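Local coordinates for protein amidase, hydantoinase/carbamoylase family (Burkholderia ambifaria, PDB 5TP4) that probably hydrolyses N-carbamoyl-L-amino acids as a zinc-dependent amidase of the peptidase M20 family, at residues B[43-46]-B[47-51]; B[52-55]-B[56-60]; B[110-113]-B[114-118]; B[400-403]-B[404-408]. One frame throughout, in Å; residues are numbered along the deposited sequence.

Interaction 1: residues B[43-46]-B[47-51]; sequences LTDD and DRRGR. With EDO (1,2-ethanediol), chain C.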
# COMPACT_ATOMS: atom_id res chain seq x y z
N LEU B 43 -10.38 -32.45 -0.38
CA LEU B 43 -11.17 -33.28 0.54
C LEU B 43 -12.59 -32.77 0.78
O LEU B 43 -13.26 -33.27 1.69
CB LEU B 43 -10.45 -33.48 1.88
CG LEU B 43 -9.01 -33.96 1.65
CD1 LEU B 43 -8.29 -34.22 3.00
CD2 LEU B 43 -8.93 -35.23 0.79
N THR B 44 -13.08 -31.83 -0.02
CA THR B 44 -14.49 -31.52 -0.03
C THR B 44 -15.23 -32.55 -0.87
O THR B 44 -14.61 -33.38 -1.54
CB THR B 44 -14.75 -30.12 -0.59
OG1 THR B 44 -14.26 -30.05 -1.93
CG2 THR B 44 -14.08 -29.06 0.28
N ASP B 45 -16.57 -32.49 -0.82
CA ASP B 45 -17.40 -33.38 -1.64
C ASP B 45 -17.01 -33.33 -3.11
O ASP B 45 -16.90 -34.37 -3.77
CB ASP B 45 -18.88 -33.04 -1.47
CG ASP B 45 -19.46 -33.50 -0.15
OD1 ASP B 45 -18.84 -34.34 0.54
OD2 ASP B 45 -20.56 -33.04 0.21
N ASP B 46 -16.77 -32.12 -3.66
CA ASP B 46 -16.41 -32.06 -5.08
C ASP B 46 -15.02 -32.62 -5.35
O ASP B 46 -14.80 -33.21 -6.42
CB ASP B 46 -16.53 -30.63 -5.61
CG ASP B 46 -17.97 -30.28 -5.95
OD1 ASP B 46 -18.72 -31.22 -6.34
OD2 ASP B 46 -18.36 -29.09 -5.83
N ASP B 47 -14.06 -32.47 -4.42
CA ASP B 47 -12.80 -33.20 -4.56
C ASP B 47 -13.03 -34.70 -4.58
O ASP B 47 -12.50 -35.42 -5.44
CB ASP B 47 -11.82 -32.81 -3.44
CG ASP B 47 -10.38 -33.32 -3.67
OD1 ASP B 47 -9.87 -33.30 -4.82
OD2 ASP B 47 -9.74 -33.73 -2.66
N ARG B 48 -13.88 -35.21 -3.67
CA ARG B 48 -14.17 -36.64 -3.67
C ARG B 48 -14.80 -37.07 -4.99
O ARG B 48 -14.49 -38.15 -5.51
CB ARG B 48 -15.07 -36.97 -2.47
CG ARG B 48 -15.45 -38.43 -2.34
CD ARG B 48 -16.86 -38.66 -2.80
NE ARG B 48 -17.84 -37.83 -2.07
CZ ARG B 48 -19.08 -37.62 -2.49
NH1 ARG B 48 -19.50 -38.17 -3.61
NH2 ARG B 48 -19.90 -36.85 -1.78
N ARG B 49 -15.70 -36.24 -5.56
CA ARG B 49 -16.34 -36.62 -6.82
C ARG B 49 -15.32 -36.69 -7.94
O ARG B 49 -15.40 -37.57 -8.80
CB ARG B 49 -17.48 -35.64 -7.17
CG ARG B 49 -18.66 -35.72 -6.21
CD ARG B 49 -19.70 -34.61 -6.37
NE ARG B 49 -20.71 -34.77 -5.33
CZ ARG B 49 -21.06 -33.81 -4.48
NH1 ARG B 49 -20.49 -32.61 -4.59
NH2 ARG B 49 -21.97 -34.06 -3.54
N GLY B 50 -14.33 -35.78 -7.94
CA GLY B 50 -13.29 -35.83 -8.96
C GLY B 50 -12.36 -37.02 -8.78
O GLY B 50 -12.00 -37.70 -9.74
N ARG B 51 -11.95 -37.27 -7.53
CA ARG B 51 -11.15 -38.46 -7.23
C ARG B 51 -11.87 -39.72 -7.69
O ARG B 51 -11.27 -40.61 -8.31
CB ARG B 51 -10.90 -38.54 -5.72
CG ARG B 51 -9.96 -37.50 -5.16
CD ARG B 51 -10.19 -37.37 -3.61
NE ARG B 51 -9.04 -36.72 -2.98
CZ ARG B 51 -8.01 -37.38 -2.46
NH1 ARG B 51 -8.00 -38.71 -2.45
NH2 ARG B 51 -6.98 -36.71 -1.94
C1 EDO C . -20.33 -31.49 -9.11
O1 EDO C . -21.14 -31.21 -7.96
C2 EDO C . -20.65 -30.50 -10.22
O2 EDO C . -20.45 -29.19 -9.69
O HOH W 1 -17.11 -36.72 0.46
O HOH W 2 -21.98 -31.64 -1.31
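Across T44 and the first turn of helix 45-60 the backbone closes i to i+4 bonds, R48 N to T44 O, R49 N to D45 O and G50 N to D46 O, with L43 still in the preceding loop. The main-chain N of L43 instead meets the D47 carboxylate: its N-H points almost straight (173°) at OD2, with L43 N to D47 OD2 at 2.7 Å. R51 NE grips the same D47 OD2 at 3.1 Å from the opposite face of the carboxylate plane, so two donors hold this buried oxygen between them. With CG anti to the backbone N (chi1 -169°), D47 presents OD2 between L43 N and R51 NE. The CD2 methyl of L43 lies over one face of the R51 guanidinium, whose NH1 and NH2 bond to G71 and T135. T44 is the helix N-cap: its OG1 accepts a weak bond from D47 N at 3.5 Å and is also bonded to L41 O. Around the outside, R49 NH1 forms a salt bridge with D46 OD1 at 2.9 Å, the oxygen lying in the guanidinium plane while the nitrogen comes from above the carboxylate. An ethanediol hydroxyl, probably from the crystallisation liquor, donates to this same D46 OD1. The CB of D45 sits over the R49 guanidinium, and D45 OD1 reaches R48 NH2 at 3.6 Å in a longer salt bridge, with a water joining that OD1 to R48 NE.

Interaction 2: residues B[52-55]-B[56-60]; sequences DLFA and QWCRD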
# COMPACT_ATOMS: atom_id res chain seq x y z
N ASP B 52 -13.17 -39.82 -7.37
CA ASP B 52 -13.95 -41.01 -7.68
C ASP B 52 -14.11 -41.21 -9.18
O ASP B 52 -14.05 -42.35 -9.66
CB ASP B 52 -15.32 -40.93 -7.02
CG ASP B 52 -15.29 -41.30 -5.54
OD1 ASP B 52 -14.20 -41.61 -5.02
OD2 ASP B 52 -16.37 -41.31 -4.90
N LEU B 53 -14.39 -40.12 -9.91
CA LEU B 53 -14.44 -40.20 -11.38
C LEU B 53 -13.12 -40.71 -11.95
O LEU B 53 -13.11 -41.65 -12.75
CB LEU B 53 -14.77 -38.83 -11.96
CG LEU B 53 -14.87 -38.79 -13.49
CD1 LEU B 53 -15.93 -39.80 -13.94
CD2 LEU B 53 -15.23 -37.36 -13.98
N PHE B 54 -11.99 -40.09 -11.55
CA PHE B 54 -10.67 -40.55 -11.96
C PHE B 54 -10.45 -42.02 -11.62
O PHE B 54 -9.95 -42.80 -12.44
CB PHE B 54 -9.60 -39.69 -11.30
CG PHE B 54 -8.20 -40.18 -11.52
CD1 PHE B 54 -7.64 -40.18 -12.78
CD2 PHE B 54 -7.45 -40.63 -10.44
CE1 PHE B 54 -6.33 -40.65 -12.97
CE2 PHE B 54 -6.14 -41.09 -10.62
CZ PHE B 54 -5.59 -41.09 -11.90
N ALA B 55 -10.79 -42.43 -10.38
CA ALA B 55 -10.53 -43.81 -9.98
C ALA B 55 -11.33 -44.76 -10.85
O ALA B 55 -10.83 -45.81 -11.26
CB ALA B 55 -10.89 -44.05 -8.50
N GLN B 56 -12.56 -44.39 -11.15
CA GLN B 56 -13.40 -45.23 -11.99
C GLN B 56 -12.78 -45.42 -13.36
O GLN B 56 -12.70 -46.54 -13.88
CB GLN B 56 -14.79 -44.61 -12.10
CG GLN B 56 -15.66 -45.33 -13.11
CD GLN B 56 -16.09 -46.69 -12.61
OE1 GLN B 56 -16.57 -46.83 -11.48
NE2 GLN B 56 -15.90 -47.72 -13.44
N TRP B 57 -12.34 -44.32 -13.98
CA TRP B 57 -11.66 -44.41 -15.26
C TRP B 57 -10.45 -45.32 -15.19
O TRP B 57 -10.21 -46.13 -16.10
CB TRP B 57 -11.23 -43.01 -15.71
CG TRP B 57 -12.38 -42.17 -16.14
CD1 TRP B 57 -13.61 -42.58 -16.46
CD2 TRP B 57 -12.35 -40.74 -16.33
NE1 TRP B 57 -14.40 -41.49 -16.84
CE2 TRP B 57 -13.63 -40.36 -16.76
CE3 TRP B 57 -11.36 -39.76 -16.15
CZ2 TRP B 57 -13.95 -39.02 -17.03
CZ3 TRP B 57 -11.68 -38.44 -16.43
CH2 TRP B 57 -12.97 -38.09 -16.85
N CYS B 58 -9.67 -45.21 -14.11
CA CYS B 58 -8.48 -46.04 -13.98
C CYS B 58 -8.84 -47.51 -13.90
O CYS B 58 -8.19 -48.35 -14.54
CB CYS B 58 -7.68 -45.65 -12.74
SG CYS B 58 -6.85 -44.06 -12.92
N ARG B 59 -9.86 -47.85 -13.11
CA ARG B 59 -10.28 -49.24 -13.01
C ARG B 59 -10.82 -49.75 -14.34
O ARG B 59 -10.59 -50.91 -14.69
CB ARG B 59 -11.31 -49.40 -11.90
CG ARG B 59 -10.75 -49.10 -10.51
CD ARG B 59 -11.76 -49.56 -9.43
NE ARG B 59 -11.48 -48.91 -8.15
CZ ARG B 59 -12.07 -47.78 -7.75
NH1 ARG B 59 -12.99 -47.23 -8.52
NH2 ARG B 59 -11.75 -47.23 -6.59
N ASP B 60 -11.53 -48.89 -15.08
CA ASP B 60 -12.00 -49.27 -16.41
C ASP B 60 -10.84 -49.49 -17.37
O ASP B 60 -11.00 -50.22 -18.35
CB ASP B 60 -12.92 -48.18 -17.00
CG ASP B 60 -14.25 -48.05 -16.25
OD1 ASP B 60 -14.69 -49.02 -15.58
OD2 ASP B 60 -14.86 -46.95 -16.34
O HOH W 3 -14.73 -44.64 -8.05
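Q56 meets D52 and L53 chiefly through its backbone and CB; its N bonds to D52 O, while its amide turns along the helix toward D60. There Q56 NE2 donates almost straight (171°) to D60 OD2 at 3.2 Å, on the syn side of the carboxylate. W57, one residue on, bonds through N to L53 O and lays its six-membered ring across the isobutyl group of L53. The L53 CG lies 3.9 Å from the centroid of that W57 ring in a CH-pi contact over the face, with CD1 nearer NE1 and CE2 and CD2 nearer CZ2 and CH2, so both methyls follow the indole. With CG anti to the backbone N (chi1 -179°), the leucine branch runs forward to meet the indole. These successive i to i+4 pairs line the last turns of helix 45-60, an amphipathic helix packed between helices 17-28 and 105-121 and strand 64-67; W57 also makes a cation-pi contact with R116 of helix 105-121. C58 is turned to the buried side, where V65 and M63 adjoin it, and its sulfur stands over one face of the F54 ring. This sulfur-aromatic contact puts C58 SG 3.6 Å from the F54 ring centroid, displaced toward CE1 and CZ. R59 bonds through N to A55 O and runs its extended chain back along the helix, so that NH2 comes within 3.8 Å of A55 CB. A water in the plane of the R59 guanidinium accepts from NH1 and donates to D52 O, linking the arginine end to a carbonyl two turns earlier.

Interaction 3: residues B[110-113]-B[114-118]; sequences AGLE and VVRTL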
# COMPACT_ATOMS: atom_id res chain seq x y z
N ALA B 110 -3.24 -36.89 -18.15
CA ALA B 110 -2.21 -37.34 -19.07
C ALA B 110 -1.72 -38.73 -18.69
O ALA B 110 -1.55 -39.59 -19.55
CB ALA B 110 -1.04 -36.35 -19.09
N GLY B 111 -1.53 -38.98 -17.39
CA GLY B 111 -1.16 -40.32 -16.98
C GLY B 111 -2.21 -41.34 -17.36
O GLY B 111 -1.87 -42.43 -17.84
N LEU B 112 -3.48 -41.02 -17.16
CA LEU B 112 -4.53 -41.96 -17.56
C LEU B 112 -4.47 -42.21 -19.06
O LEU B 112 -4.62 -43.35 -19.52
CB LEU B 112 -5.90 -41.43 -17.15
CG LEU B 112 -7.12 -42.24 -17.64
CD1 LEU B 112 -7.16 -43.65 -17.03
CD2 LEU B 112 -8.40 -41.46 -17.26
N GLU B 113 -4.26 -41.16 -19.86
CA GLU B 113 -4.23 -41.39 -21.29
C GLU B 113 -3.01 -42.22 -21.68
O GLU B 113 -3.08 -43.04 -22.60
CB GLU B 113 -4.29 -40.06 -22.05
CG GLU B 113 -4.05 -40.15 -23.58
CD GLU B 113 -5.04 -41.08 -24.28
OE1 GLU B 113 -6.21 -41.17 -23.82
OE2 GLU B 113 -4.64 -41.72 -25.29
N VAL B 114 -1.87 -42.02 -21.00
CA VAL B 114 -0.72 -42.90 -21.21
C VAL B 114 -1.13 -44.36 -21.05
O VAL B 114 -0.82 -45.20 -21.90
CB VAL B 114 0.42 -42.51 -20.26
CG1 VAL B 114 1.49 -43.61 -20.23
CG2 VAL B 114 1.03 -41.19 -20.74
N VAL B 115 -1.83 -44.67 -19.98
CA VAL B 115 -2.23 -46.05 -19.74
C VAL B 115 -3.22 -46.52 -20.81
O VAL B 115 -3.10 -47.63 -21.33
CB VAL B 115 -2.79 -46.20 -18.33
CG1 VAL B 115 -3.49 -47.59 -18.16
CG2 VAL B 115 -1.64 -46.05 -17.31
N ARG B 116 -4.20 -45.68 -21.16
CA ARG B 116 -5.18 -46.09 -22.16
C ARG B 116 -4.50 -46.36 -23.50
O ARG B 116 -4.87 -47.30 -24.22
CB ARG B 116 -6.25 -45.01 -22.34
CG ARG B 116 -7.18 -44.88 -21.15
CD ARG B 116 -8.10 -43.65 -21.31
NE ARG B 116 -9.23 -43.71 -20.40
CZ ARG B 116 -10.18 -42.78 -20.35
NH1 ARG B 116 -10.09 -41.71 -21.13
NH2 ARG B 116 -11.22 -42.93 -19.53
N THR B 117 -3.49 -45.56 -23.82
CA THR B 117 -2.71 -45.79 -25.03
C THR B 117 -1.91 -47.09 -24.96
O THR B 117 -1.90 -47.87 -25.91
CB THR B 117 -1.83 -44.55 -25.30
OG1 THR B 117 -2.68 -43.52 -25.85
CG2 THR B 117 -0.70 -44.87 -26.28
N LEU B 118 -1.26 -47.36 -23.82
CA LEU B 118 -0.55 -48.63 -23.68
C LEU B 118 -1.51 -49.81 -23.79
O LEU B 118 -1.16 -50.83 -24.39
CB LEU B 118 0.19 -48.67 -22.35
CG LEU B 118 1.29 -47.62 -22.20
CD1 LEU B 118 1.98 -47.78 -20.88
CD2 LEU B 118 2.33 -47.68 -23.38
O HOH W 4 -7.90 -40.28 -22.03
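L112 and R116, together with E113 and T117, form two i to i+4 side-chain pairs on helix 105-121, a largely buried helix of the zinc-binding domain of this M20-family enzyme, packed beside helices 17-28 and 398-416 and strand 129-133. The backbone bonds are regular: V114 N, V115 N, R116 N and T117 N donate to the carbonyls of A110, G111, L112 and E113. Apolar packing comes next. The extended R116 chain runs back over L112, whose CD2 methyl is centred over one face of the guanidinium, 3.8 Å from R116 CZ, while L112 CG is as close to R116 NE.

Polar contacts centre on E113. Its chain leaves anti to the backbone N (chi1 171°) and bends at chi2, carrying the carboxylate forward over the next turn. OE2 there has several partners: besides T117 it takes a salt bridge from R19 and a bond from D16 N, which would probably offset much of its buried charge. OE1 is linked to R116 indirectly, through a water that donates to E113 OE1 at 2.6 Å and accepts from R116 NH1 at 2.8 Å. The T117 hydroxyl donates to E113 OE2 from above the carboxylate plane, 36° out of it, with T117 OG1 to E113 OE2 at 2.7 Å.

Interaction 4: residues B[400-403]-B[404-408]; sequences DVTR and GTNVL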
# COMPACT_ATOMS: atom_id res chain seq x y z
N ASP B 400 -1.50 -28.78 -28.04
CA ASP B 400 -0.41 -28.73 -27.07
C ASP B 400 -0.61 -29.78 -25.99
O ASP B 400 0.34 -30.45 -25.56
CB ASP B 400 -0.33 -27.34 -26.45
CG ASP B 400 0.10 -26.28 -27.44
OD1 ASP B 400 0.79 -26.65 -28.42
OD2 ASP B 400 -0.25 -25.10 -27.25
N VAL B 401 -1.87 -29.95 -25.56
CA VAL B 401 -2.21 -31.02 -24.63
C VAL B 401 -1.79 -32.36 -25.22
O VAL B 401 -1.14 -33.18 -24.56
CB VAL B 401 -3.72 -30.99 -24.33
CG1 VAL B 401 -4.20 -32.32 -23.75
CG2 VAL B 401 -4.06 -29.81 -23.41
N THR B 402 -2.14 -32.59 -26.47
CA THR B 402 -1.78 -33.86 -27.10
C THR B 402 -0.27 -34.04 -27.17
O THR B 402 0.26 -35.08 -26.78
CB THR B 402 -2.39 -33.95 -28.49
OG1 THR B 402 -3.81 -33.83 -28.40
CG2 THR B 402 -2.03 -35.30 -29.16
N ARG B 403 0.44 -33.04 -27.71
CA ARG B 403 1.88 -33.24 -27.94
C ARG B 403 2.67 -33.34 -26.64
O ARG B 403 3.60 -34.15 -26.54
CB ARG B 403 2.41 -32.12 -28.83
CG ARG B 403 1.88 -32.25 -30.28
CD ARG B 403 2.32 -31.14 -31.17
NE ARG B 403 1.68 -29.89 -30.81
CZ ARG B 403 1.79 -28.76 -31.49
NH1 ARG B 403 2.54 -28.72 -32.60
NH2 ARG B 403 1.16 -27.67 -31.06
N GLY B 404 2.30 -32.58 -25.60
CA GLY B 404 2.94 -32.76 -24.31
C GLY B 404 2.77 -34.18 -23.78
O GLY B 404 3.68 -34.74 -23.17
N THR B 405 1.58 -34.77 -24.00
CA THR B 405 1.35 -36.13 -23.53
C THR B 405 2.09 -37.17 -24.38
O THR B 405 2.52 -38.20 -23.85
CB THR B 405 -0.15 -36.41 -23.49
OG1 THR B 405 -0.79 -35.33 -22.82
CG2 THR B 405 -0.47 -37.69 -22.70
N ASN B 406 2.25 -36.92 -25.68
CA ASN B 406 3.13 -37.77 -26.49
C ASN B 406 4.54 -37.78 -25.93
O ASN B 406 5.20 -38.84 -25.90
CB ASN B 406 3.15 -37.30 -27.94
CG ASN B 406 1.87 -37.65 -28.67
OD1 ASN B 406 1.13 -38.56 -28.27
ND2 ASN B 406 1.62 -36.96 -29.79
N VAL B 407 5.04 -36.62 -25.48
CA VAL B 407 6.37 -36.57 -24.89
C VAL B 407 6.39 -37.31 -23.57
O VAL B 407 7.31 -38.10 -23.29
CB VAL B 407 6.83 -35.11 -24.73
CG1 VAL B 407 8.08 -35.03 -23.83
CG2 VAL B 407 7.14 -34.50 -26.12
N LEU B 408 5.38 -37.07 -22.72
CA LEU B 408 5.29 -37.78 -21.45
C LEU B 408 5.28 -39.28 -21.66
O LEU B 408 6.01 -40.03 -21.00
CB LEU B 408 4.03 -37.35 -20.70
CG LEU B 408 3.78 -38.06 -19.34
CD1 LEU B 408 4.90 -37.61 -18.35
CD2 LEU B 408 2.40 -37.72 -18.82
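With OG1 of T405 anti to its own carbonyl carbon (chi1 -48°), the hydroxyl swings back along helix 398-416 to V401 O, while chi1 of -74° in N406 lays its amide beside T402. T405 OG1 donates to V401 O at 2.8 Å, and T405 N reaches the same V401 oxygen at 3.2 Å. The two donors approach from opposite faces of the carbonyl plane, giving one oxygen a hydroxyl and an amide from a single residue. Y106 OH is bonded to this oxygen and to T405 OG1, which closes a small polar cluster in a buried place. Such a hydroxyl bond to the carbonyl four residues earlier is a familiar feature of helical threonines; here it lies where helix 398-416 packs against helices 17-28 and 105-121. The V401 side chain packs on L20, W21 and L24 of the first of these. T402 and N406 run side by side, T402 CG2 lying 4.1 Å from N406 ND2, and their polar ends look elsewhere: T402 OG1 to P398 O, N406 OD1 to I15 N and ND2 to Y355 OH. Backbone bonds from G404 N to D400 O, N406 N to T402 O and V407 N to R403 O keep the turns regular, and V407 CG2 rests 3.6 Å from R403 O. At the outer side R403 bends at chi3 to bring NH2 to D400 OD1 at 2.9 Å, a salt bridge whose hydrogen bond is weak, while its NE bonds to D399 O.

Interactions 1 and 2 follow one another on helix 45-60, their centres 13 Å apart. Interaction 2 then meets interaction 3 across the helix interface: W57 CB packs on L112 CD2 at 3.6 Å, and C58 CA lies 4.1 Å from L112 CD1. Interaction 3 also packs on interaction 4, where A110 CB touches L408 CD2 at 3.7 Å; the centres of these two lie about 11 Å apart. Interactions 1 and 4 do not touch, their nearest atoms being about 17 Å apart. Interactions 1, 3 and 4 stand back from the metal site: between side chains, D47 is about 8 Å from the zinc ligand H92 and A110 about 9 Å from H198, while the V401 side chain is about 14 Å from the zinc ion.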